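Local structure of probable benzoylformate decarboxylase (Rhodococcus jostii, 7ORX) at residues Thr141-Gln144 with Ala145-Ala149. The protein belongs to the thiamine diphosphate-dependent enzyme family and binds thiamine diphosphate and a sodium ion in a tetramer of identical three-domain chains. Numbering follows the deposited sequence.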
loop_
_atom_site.group_PDB
_atom_site.type_symbol
_atom_site.label_atom_id
_atom_site.label_comp_id
_atom_site.label_asym_id
_atom_site.label_seq_id
_atom_site.Cartn_x
_atom_site.Cartn_y
_atom_site.Cartn_z
ATOM N N THR C 141 17.857 -11.026 -4.451
ATOM C CA THR C 141 17.055 -9.818 -4.151
ATOM C C THR C 141 17.970 -8.582 -4.284
ATOM O O THR C 141 17.558 -7.594 -4.874
ATOM C CB THR C 141 16.386 -9.919 -2.783
ATOM O OG1 THR C 141 15.383 -10.930 -2.819
ATOM C CG2 THR C 141 15.731 -8.614 -2.368
ATOM N N ILE C 142 19.190 -8.630 -3.761
ATOM C CA ILE C 142 20.143 -7.497 -3.841
ATOM C C ILE C 142 20.635 -7.365 -5.276
ATOM O O ILE C 142 20.691 -6.243 -5.751
ATOM C CB ILE C 142 21.270 -7.625 -2.811
ATOM C CG1 ILE C 142 20.660 -7.690 -1.410
ATOM C CG2 ILE C 142 22.252 -6.465 -2.920
ATOM C CD1 ILE C 142 21.682 -7.647 -0.327
ATOM N N ASN C 143 20.921 -8.435 -5.970
ATOM C CA ASN C 143 21.246 -8.339 -7.419
ATOM C C ASN C 143 20.119 -7.614 -8.143
ATOM O O ASN C 143 20.414 -6.665 -8.895
ATOM C CB ASN C 143 21.452 -9.681 -8.135
ATOM C CG ASN C 143 22.097 -9.454 -9.482
ATOM O OD1 ASN C 143 23.095 -8.761 -9.561
ATOM N ND2 ASN C 143 21.534 -9.976 -10.547
ATOM N N GLN C 144 18.874 -8.034 -7.937
ATOM C CA GLN C 144 17.697 -7.439 -8.623
ATOM C C GLN C 144 17.590 -5.945 -8.240
ATOM O O GLN C 144 17.372 -5.091 -9.133
ATOM C CB GLN C 144 16.438 -8.203 -8.225
ATOM C CG GLN C 144 15.165 -7.527 -8.656
ATOM C CD GLN C 144 13.948 -8.425 -8.535
ATOM O OE1 GLN C 144 13.889 -9.473 -7.864
ATOM N NE2 GLN C 144 12.909 -8.024 -9.221
ATOM N N ALA C 145 17.712 -5.637 -6.949
ATOM C CA ALA C 145 17.715 -4.259 -6.426
ATOM C C ALA C 145 18.696 -3.412 -7.235
ATOM O O ALA C 145 18.291 -2.291 -7.647
ATOM C CB ALA C 145 18.076 -4.227 -4.960
ATOM N N ILE C 146 19.917 -3.897 -7.470
ATOM C CA ILE C 146 20.971 -3.059 -8.119
ATOM C C ILE C 146 20.591 -2.869 -9.581
ATOM O O ILE C 146 20.634 -1.741 -10.037
ATOM C CB ILE C 146 22.365 -3.667 -7.955
ATOM C CG1 ILE C 146 22.789 -3.614 -6.488
ATOM C CG2 ILE C 146 23.374 -2.985 -8.868
ATOM C CD1 ILE C 146 23.845 -4.615 -6.126
ATOM N N HIS C 147 20.211 -3.919 -10.286
ATOM C CA HIS C 147 19.923 -3.799 -11.738
ATOM C C HIS C 147 18.765 -2.827 -11.950
ATOM O O HIS C 147 18.780 -2.046 -12.932
ATOM C CB HIS C 147 19.540 -5.155 -12.316
ATOM C CG HIS C 147 20.680 -6.097 -12.418
ATOM N ND1 HIS C 147 21.872 -5.736 -13.012
ATOM C CD2 HIS C 147 20.781 -7.402 -12.055
ATOM C CE1 HIS C 147 22.676 -6.787 -12.993
ATOM N NE2 HIS C 147 22.022 -7.824 -12.412
ATOM N N THR C 148 17.753 -2.989 -11.101
ATOM C CA THR C 148 16.510 -2.175 -11.071
ATOM C C THR C 148 16.904 -0.713 -10.824
ATOM O O THR C 148 16.432 0.137 -11.551
ATOM C CB THR C 148 15.539 -2.654 -9.983
ATOM O OG1 THR C 148 15.175 -4.016 -10.201
ATOM C CG2 THR C 148 14.278 -1.828 -9.914
ATOM N N ALA C 149 17.717 -0.408 -9.824
ATOM C CA ALA C 149 18.145 0.984 -9.552
ATOM C C ALA C 149 18.766 1.637 -10.800
ATOM O O ALA C 149 18.478 2.834 -10.988
ATOM C CB ALA C 149 19.071 1.023 -8.379
#
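The carbonyl oxygen Q144 O is gripped twice by one residue, T148, and shows how a helix can tie a hydroxyl to its own backbone. T148 N donates the ordinary i to i+4 bond to Q144 O at 2.9 Å. T148 OG1 donates to the same Q144 O at 2.7 Å, coming from above the carbonyl plane, well out of it. The hydroxyl can reach back one turn because OG1 lies anti to the carbonyl carbon of T148, beside its backbone N (chi1 -59°).

One residue earlier, the N143 carboxamide meets the imidazole of H147 at the ring edge, with ND2 2.9 Å from NE2. The amide plane stands almost perpendicular to the ring (86°). N143 CG, anti to the backbone N, carries the amide to that edge, and OD1 is held by R18. On another face, I142 CG2 touches I146 CD1 at 4.0 Å, and T11 of helix 7-17 packs against I142.

Helix 138-149 is the crossover of a beta-alpha-beta unit between strands 128-130 and 157-162. A145 faces W128, V157 and V159 of these strands, whereas H147 and T148 pack on A309 of a second subunit. With its hydroxyl bonded back to Q144 O, T148 satisfies this polar group within the helix, although its side chain also packs on another subunit.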